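Local coordinates for endo-beta-mannanase (Rhizomucor miehei, PDB 4QP0), which probably hydrolyses internal beta-1,4-mannosidic linkages in mannans, galactomannans and glucomannans as a secreted family 5 glycoside hydrolase, at residues A[101-111]-A[166-177]. Residues are numbered along the deposited sequence; the frame is centred on the assembly and turned at random.
Sequences IKLIFTLNNNW and TIFGWEIANEPR
T106 and E171 pair across the parallel strands 102-106 and 167-171, and their side chains meet at an angle. T106 OG1 donates to E171 OE1 at 3.1 Å, on the anti side of the carboxylate. R53 forms a salt bridge with the same OE1, so this buried oxygen has two partners. I104 CG2 packs at 3.5 Å against E171 CG. Backbone bonds join the strands, among them E171 N to F105 O and L107 N to E171 O. A beta bulge at F168 shifts the register by one: L103 pairs with I167, but I104 with G169.

F105 and W170 lie on the other face of the sheet, under helices 87-98 and 136-151. F105 CB rests 3.7 Å from W170 CZ3. The two rings are near parallel but slid apart, and they barely overlap. I167 CG1 meets the F105 ring at its edge, near the ring plane.

Past the strands the chains stay paired. N174 ND2 donates to N109 OD1 at 3.0 Å, approaching from above the acceptor's carbonyl plane. With chi1 at -174°, N174 turns CG away from its own N, and the amide lies alongside that of N109. R53 also bonds N174 OD1.

By contrast, W111 and R177 are partly exposed, while E175 beside them is buried. W111 NE1 donates to E175 OE1 at 2.7 Å, nearly straight at 169° and in the indole plane. W111 CH2 sits over one face of the R177 guanidinium. H256 holds E175 OE2. Both strands belong to the family 5 TIM barrel. The Asn-Glu pair N174-E175 follows strand 167-171 at the barrel's C-terminal, active-site end; E175 is probably the acid/base.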
ATOM      1  N   ILE A 101      12.336 -12.048  -0.133  1.00 39.08           N
ATOM      2  CA  ILE A 101      11.693 -10.744  -0.155  1.00 37.83           C
ATOM      3  C   ILE A 101      10.223 -10.907   0.216  1.00 38.43           C
ATOM      4  O   ILE A 101       9.602 -11.920  -0.095  1.00 38.52           O
ATOM      5  CB  ILE A 101      11.899 -10.038  -1.511  1.00 36.27           C
ATOM      6  CG1 ILE A 101      13.368  -9.603  -1.641  1.00 36.97           C
ATOM      7  CG2 ILE A 101      10.962  -8.851  -1.656  1.00 35.86           C
ATOM      8  CD1 ILE A 101      13.743  -8.991  -2.975  1.00 37.06           C
ATOM      9  N   LYS A 102       9.691  -9.908   0.908  1.00 38.13           N
ATOM     10  CA  LYS A 102       8.350  -9.949   1.454  1.00 36.67           C
ATOM     11  C   LYS A 102       7.422  -8.987   0.690  1.00 36.39           C
ATOM     12  O   LYS A 102       7.890  -8.024   0.078  1.00 36.56           O
ATOM     13  CB  LYS A 102       8.422  -9.612   2.939  1.00 36.17           C
ATOM     14  CG  LYS A 102       9.154 -10.661   3.764  1.00 36.87           C
ATOM     15  CD  LYS A 102       8.229 -11.293   4.793  1.00 35.29           C
ATOM     16  CE  LYS A 102       8.966 -12.199   5.767  1.00 36.30           C
ATOM     17  NZ  LYS A 102       8.873 -13.638   5.386  1.00 36.82           N
ATOM     18  N   LEU A 103       6.119  -9.257   0.718  1.00 33.42           N
ATOM     19  CA  LEU A 103       5.169  -8.526  -0.124  1.00 31.94           C
ATOM     20  C   LEU A 103       4.055  -7.868   0.664  1.00 30.89           C
ATOM     21  O   LEU A 103       3.430  -8.515   1.493  1.00 31.75           O
ATOM     22  CB  LEU A 103       4.534  -9.467  -1.150  1.00 31.64           C
ATOM     23  CG  LEU A 103       5.363 -10.034  -2.299  1.00 31.89           C
ATOM     24  CD1 LEU A 103       4.723 -11.314  -2.796  1.00 31.02           C
ATOM     25  CD2 LEU A 103       5.496  -9.034  -3.438  1.00 32.43           C
ATOM     26  N   ILE A 104       3.800  -6.590   0.395  1.00 29.94           N
ATOM     27  CA  ILE A 104       2.614  -5.908   0.927  1.00 29.54           C
ATOM     28  C   ILE A 104       1.595  -5.774  -0.204  1.00 29.54           C
ATOM     29  O   ILE A 104       1.786  -4.991  -1.129  1.00 31.34           O
ATOM     30  CB  ILE A 104       2.945  -4.517   1.526  1.00 28.47           C
ATOM     31  CG1 ILE A 104       3.919  -4.636   2.712  1.00 28.03           C
ATOM     32  CG2 ILE A 104       1.686  -3.821   1.992  1.00 27.62           C
ATOM     33  CD1 ILE A 104       4.406  -3.309   3.255  1.00 26.11           C
ATOM     34  N   PHE A 105       0.526  -6.559  -0.139  1.00 28.59           N
ATOM     35  CA  PHE A 105      -0.481  -6.573  -1.197  1.00 28.09           C
ATOM     36  C   PHE A 105      -1.611  -5.613  -0.885  1.00 27.71           C
ATOM     37  O   PHE A 105      -2.236  -5.703   0.174  1.00 28.15           O
ATOM     38  CB  PHE A 105      -1.054  -7.982  -1.398  1.00 28.83           C
ATOM     39  CG  PHE A 105      -0.193  -8.894  -2.244  1.00 29.70           C
ATOM     40  CD1 PHE A 105       0.266  -8.495  -3.500  1.00 30.77           C
ATOM     41  CD2 PHE A 105       0.123 -10.177  -1.803  1.00 29.73           C
ATOM     42  CE1 PHE A 105       1.050  -9.345  -4.277  1.00 30.92           C
ATOM     43  CE2 PHE A 105       0.903 -11.028  -2.578  1.00 29.87           C
ATOM     44  CZ  PHE A 105       1.364 -10.612  -3.814  1.00 30.00           C
ATOM     45  N   THR A 106      -1.872  -4.691  -1.807  1.00 27.21           N
ATOM     46  CA  THR A 106      -2.974  -3.744  -1.660  1.00 27.39           C
ATOM     47  C   THR A 106      -4.166  -4.282  -2.451  1.00 27.10           C
ATOM     48  O   THR A 106      -4.030  -4.647  -3.618  1.00 27.47           O
ATOM     49  CB  THR A 106      -2.558  -2.335  -2.136  1.00 27.46           C
ATOM     50  OG1 THR A 106      -1.325  -1.961  -1.501  1.00 28.20           O
ATOM     51  CG2 THR A 106      -3.618  -1.296  -1.795  1.00 26.72           C
ATOM     52  N   LEU A 107      -5.330  -4.344  -1.815  1.00 27.49           N
ATOM     53  CA  LEU A 107      -6.446  -5.124  -2.369  1.00 27.62           C
ATOM     54  C   LEU A 107      -7.463  -4.348  -3.204  1.00 29.81           C
ATOM     55  O   LEU A 107      -8.367  -4.940  -3.809  1.00 31.29           O
ATOM     56  CB  LEU A 107      -7.153  -5.891  -1.249  1.00 27.16           C
ATOM     57  CG  LEU A 107      -6.386  -7.065  -0.640  1.00 25.78           C
ATOM     58  CD1 LEU A 107      -6.983  -7.446   0.700  1.00 26.29           C
ATOM     59  CD2 LEU A 107      -6.347  -8.267  -1.576  1.00 25.75           C
ATOM     60  N   ASN A 108      -7.311  -3.029  -3.236  1.00 31.21           N
ATOM     61  CA  ASN A 108      -8.222  -2.137  -3.945  1.00 32.48           C
ATOM     62  C   ASN A 108      -7.533  -0.782  -4.091  1.00 34.00           C
ATOM     63  O   ASN A 108      -6.431  -0.586  -3.564  1.00 33.78           O
ATOM     64  CB  ASN A 108      -9.538  -1.996  -3.172  1.00 32.57           C
ATOM     65  CG  ASN A 108     -10.736  -1.760  -4.074  1.00 33.20           C
ATOM     66  OD1 ASN A 108     -10.627  -1.144  -5.136  1.00 34.71           O
ATOM     67  ND2 ASN A 108     -11.899  -2.246  -3.643  1.00 32.34           N
ATOM     68  N   ASN A 109      -8.167   0.141  -4.811  1.00 34.68           N
ATOM     69  CA  ASN A 109      -7.604   1.470  -5.053  1.00 34.45           C
ATOM     70  C   ASN A 109      -8.691   2.538  -4.976  1.00 34.94           C
ATOM     71  O   ASN A 109      -9.811   2.318  -5.450  1.00 35.16           O
ATOM     72  CB  ASN A 109      -6.936   1.507  -6.433  1.00 33.93           C
ATOM     73  CG  ASN A 109      -6.096   2.752  -6.654  1.00 34.31           C
ATOM     74  OD1 ASN A 109      -5.748   3.455  -5.713  1.00 35.50           O
ATOM     75  ND2 ASN A 109      -5.766   3.026  -7.910  1.00 34.31           N
ATOM     76  N   ASN A 110      -8.365   3.683  -4.378  1.00 34.30           N
ATOM     77  CA  ASN A 110      -9.283   4.830  -4.348  1.00 34.77           C
ATOM     78  C   ASN A 110      -9.499   5.416  -5.754  1.00 35.55           C
ATOM     79  O   ASN A 110     -10.641   5.682  -6.161  1.00 34.69           O
ATOM     80  CB  ASN A 110      -8.768   5.912  -3.390  1.00 33.66           C
ATOM     81  CG  ASN A 110      -9.806   6.984  -3.087  1.00 34.13           C
ATOM     82  OD1 ASN A 110     -10.872   6.706  -2.528  1.00 34.32           O
ATOM     83  ND2 ASN A 110      -9.489   8.225  -3.439  1.00 33.03           N
ATOM     84  N   TRP A 111      -8.393   5.575  -6.486  1.00 34.22           N
ATOM     85  CA  TRP A 111      -8.362   6.182  -7.820  1.00 34.95           C
ATOM     86  C   TRP A 111      -8.733   5.224  -8.931  1.00 35.71           C
ATOM     87  O   TRP A 111      -8.903   4.022  -8.703  1.00 35.41           O
ATOM     88  CB  TRP A 111      -6.977   6.809  -8.075  1.00 36.47           C
ATOM     89  CG  TRP A 111      -6.441   7.544  -6.871  1.00 36.59           C
ATOM     90  CD1 TRP A 111      -5.326   7.221  -6.112  1.00 37.05           C
ATOM     91  CD2 TRP A 111      -7.020   8.731  -6.206  1.00 38.17           C
ATOM     92  NE1 TRP A 111      -5.167   8.100  -5.073  1.00 37.85           N
ATOM     93  CE2 TRP A 111      -6.146   9.026  -5.067  1.00 37.53           C
ATOM     94  CE3 TRP A 111      -8.134   9.544  -6.434  1.00 38.19           C
ATOM     95  CZ2 TRP A 111      -6.386  10.095  -4.213  1.00 37.96           C
ATOM     96  CZ3 TRP A 111      -8.366  10.618  -5.562  1.00 38.50           C
ATOM     97  CH2 TRP A 111      -7.510  10.886  -4.478  1.00 38.52           C
ATOM     98  N   THR A 166       5.652 -15.476   2.946  1.00 31.67           N
ATOM     99  CA  THR A 166       6.230 -14.538   1.981  1.00 32.15           C
ATOM    100  C   THR A 166       5.466 -13.212   1.937  1.00 31.23           C
ATOM    101  O   THR A 166       6.047 -12.157   1.659  1.00 31.26           O
ATOM    102  CB  THR A 166       6.265 -15.149   0.569  1.00 32.89           C
ATOM    103  OG1 THR A 166       6.778 -16.489   0.633  1.00 31.99           O
ATOM    104  CG2 THR A 166       7.127 -14.311  -0.339  1.00 32.61           C
ATOM    105  N   ILE A 167       4.165 -13.277   2.207  1.00 29.49           N
ATOM    106  CA  ILE A 167       3.321 -12.096   2.284  1.00 28.58           C
ATOM    107  C   ILE A 167       3.532 -11.397   3.625  1.00 28.86           C
ATOM    108  O   ILE A 167       3.394 -12.016   4.690  1.00 28.91           O
ATOM    109  CB  ILE A 167       1.825 -12.460   2.092  1.00 28.63           C
ATOM    110  CG1 ILE A 167       1.584 -12.963   0.669  1.00 28.46           C
ATOM    111  CG2 ILE A 167       0.928 -11.262   2.366  1.00 27.87           C
ATOM    112  CD1 ILE A 167       0.301 -13.746   0.512  1.00 29.11           C
ATOM    113  N   PHE A 168       3.870 -10.108   3.549  1.00 29.43           N
ATOM    114  CA  PHE A 168       4.074  -9.244   4.713  1.00 29.26           C
ATOM    115  C   PHE A 168       2.743  -8.976   5.395  1.00 30.78           C
ATOM    116  O   PHE A 168       2.614  -9.142   6.612  1.00 31.40           O
ATOM    117  CB  PHE A 168       4.690  -7.922   4.265  1.00 28.94           C
ATOM    118  CG  PHE A 168       5.113  -7.016   5.388  1.00 29.03           C
ATOM    119  CD1 PHE A 168       6.460  -6.861   5.695  1.00 28.56           C
ATOM    120  CD2 PHE A 168       4.174  -6.268   6.103  1.00 29.05           C
ATOM    121  CE1 PHE A 168       6.866  -6.013   6.715  1.00 28.36           C
ATOM    122  CE2 PHE A 168       4.576  -5.418   7.122  1.00 28.81           C
ATOM    123  CZ  PHE A 168       5.926  -5.289   7.425  1.00 29.03           C
ATOM    124  N   GLY A 169       1.755  -8.547   4.612  1.00 29.49           N
ATOM    125  CA  GLY A 169       0.455  -8.231   5.162  1.00 28.37           C
ATOM    126  C   GLY A 169      -0.459  -7.680   4.101  1.00 28.22           C
ATOM    127  O   GLY A 169      -0.011  -7.335   3.010  1.00 29.05           O
ATOM    128  N   TRP A 170      -1.744  -7.606   4.435  1.00 27.45           N
ATOM    129  CA  TRP A 170      -2.785  -7.068   3.547  1.00 26.49           C
ATOM    130  C   TRP A 170      -3.096  -5.614   3.773  1.00 26.96           C
ATOM    131  O   TRP A 170      -3.157  -5.152   4.910  1.00 27.96           O
ATOM    132  CB  TRP A 170      -4.073  -7.857   3.731  1.00 25.07           C
ATOM    133  CG  TRP A 170      -3.875  -9.332   3.559  1.00 23.60           C
ATOM    134  CD1 TRP A 170      -3.921 -10.311   4.541  1.00 23.26           C
ATOM    135  CD2 TRP A 170      -3.564 -10.043   2.312  1.00 23.40           C
ATOM    136  NE1 TRP A 170      -3.674 -11.554   4.004  1.00 24.03           N
ATOM    137  CE2 TRP A 170      -3.452 -11.465   2.669  1.00 23.80           C
ATOM    138  CE3 TRP A 170      -3.384  -9.663   0.985  1.00 22.79           C
ATOM    139  CZ2 TRP A 170      -3.171 -12.443   1.721  1.00 23.68           C
ATOM    140  CZ3 TRP A 170      -3.108 -10.657   0.035  1.00 23.41           C
ATOM    141  CH2 TRP A 170      -3.003 -12.013   0.395  1.00 23.56           C
ATOM    142  N   GLU A 171      -3.319  -4.880   2.688  1.00 27.48           N
ATOM    143  CA  GLU A 171      -3.839  -3.528   2.784  1.00 27.72           C
ATOM    144  C   GLU A 171      -5.200  -3.471   2.125  1.00 28.09           C
ATOM    145  O   GLU A 171      -5.376  -3.957   1.001  1.00 28.10           O
ATOM    146  CB  GLU A 171      -2.897  -2.530   2.117  1.00 28.47           C
ATOM    147  CG  GLU A 171      -1.487  -2.555   2.668  1.00 29.48           C
ATOM    148  CD  GLU A 171      -0.764  -1.248   2.454  1.00 29.71           C
ATOM    149  OE1 GLU A 171      -0.797  -0.713   1.317  1.00 29.73           O
ATOM    150  OE2 GLU A 171      -0.173  -0.754   3.436  1.00 29.29           O
ATOM    151  N   ILE A 172      -6.154  -2.871   2.832  1.00 29.48           N
ATOM    152  CA  ILE A 172      -7.553  -2.766   2.383  1.00 29.80           C
ATOM    153  C   ILE A 172      -7.694  -2.080   1.017  1.00 30.85           C
ATOM    154  O   ILE A 172      -8.228  -2.665   0.072  1.00 31.85           O
ATOM    155  CB  ILE A 172      -8.427  -2.024   3.425  1.00 29.80           C
ATOM    156  CG1 ILE A 172      -8.521  -2.835   4.724  1.00 29.03           C
ATOM    157  CG2 ILE A 172      -9.811  -1.728   2.852  1.00 29.96           C
ATOM    158  CD1 ILE A 172      -9.018  -2.048   5.921  1.00 28.85           C
ATOM    159  N   ALA A 173      -7.214  -0.840   0.930  1.00 30.96           N
ATOM    160  CA  ALA A 173      -7.297  -0.054  -0.288  1.00 31.02           C
ATOM    161  C   ALA A 173      -6.194   0.991  -0.347  1.00 31.43           C
ATOM    162  O   ALA A 173      -5.687   1.435   0.681  1.00 31.05           O
ATOM    163  CB  ALA A 173      -8.655   0.617  -0.390  1.00 31.68           C
ATOM    164  N   ASN A 174      -5.838   1.386  -1.562  1.00 31.17           N
ATOM    165  CA  ASN A 174      -4.844   2.421  -1.771  1.00 32.60           C
ATOM    166  C   ASN A 174      -5.452   3.816  -1.636  1.00 33.95           C
ATOM    167  O   ASN A 174      -6.407   4.162  -2.336  1.00 33.67           O
ATOM    168  CB  ASN A 174      -4.178   2.254  -3.131  1.00 31.74           C
ATOM    169  CG  ASN A 174      -3.040   3.213  -3.335  1.00 31.87           C
ATOM    170  OD1 ASN A 174      -2.151   3.325  -2.485  1.00 33.57           O
ATOM    171  ND2 ASN A 174      -3.051   3.917  -4.464  1.00 30.87           N
ATOM    172  N   GLU A 175      -4.904   4.582  -0.694  1.00 35.26           N
ATOM    173  CA  GLU A 175      -5.224   5.998  -0.470  1.00 34.20           C
ATOM    174  C   GLU A 175      -6.710   6.376  -0.404  1.00 34.39           C
ATOM    175  O   GLU A 175      -7.118   7.331  -1.062  1.00 34.86           O
ATOM    176  CB  GLU A 175      -4.504   6.870  -1.515  1.00 34.89           C
ATOM    177  CG  GLU A 175      -2.997   6.658  -1.570  1.00 34.63           C
ATOM    178  CD  GLU A 175      -2.299   7.599  -2.534  1.00 34.99           C
ATOM    179  OE1 GLU A 175      -2.931   8.037  -3.520  1.00 36.59           O
ATOM    180  OE2 GLU A 175      -1.108   7.896  -2.308  1.00 34.46           O
ATOM    181  N   PRO A 176      -7.517   5.666   0.412  1.00 34.57           N
ATOM    182  CA  PRO A 176      -8.945   6.005   0.480  1.00 36.05           C
ATOM    183  C   PRO A 176      -9.193   7.453   0.903  1.00 38.11           C
ATOM    184  O   PRO A 176      -8.600   7.916   1.879  1.00 40.86           O
ATOM    185  CB  PRO A 176      -9.484   5.054   1.562  1.00 34.60           C
ATOM    186  CG  PRO A 176      -8.508   3.937   1.609  1.00 33.28           C
ATOM    187  CD  PRO A 176      -7.177   4.566   1.331  1.00 33.31           C
ATOM    188  N   ARG A 177     -10.024   8.164   0.141  1.00 38.68           N
ATOM    189  CA  ARG A 177     -10.576   9.460   0.551  1.00 40.31           C
ATOM    190  C   ARG A 177     -12.093   9.367   0.408  1.00 41.34           C
ATOM    191  O   ARG A 177     -12.611   8.326   0.014  1.00 41.63           O
ATOM    192  CB  ARG A 177     -10.045  10.613  -0.312  1.00 39.83           C
ATOM    193  CG  ARG A 177      -8.537  10.791  -0.311  1.00 41.67           C
ATOM    194  CD  ARG A 177      -8.147  12.099  -0.975  1.00 41.34           C
ATOM    195  NE  ARG A 177      -6.705  12.186  -1.150  1.00 43.44           N
ATOM    196  CZ  ARG A 177      -6.051  13.266  -1.575  1.00 43.98           C
ATOM    197  NH1 ARG A 177      -6.704  14.382  -1.874  1.00 45.67           N
ATOM    198  NH2 ARG A 177      -4.733  13.230  -1.698  1.00 43.31           N
TER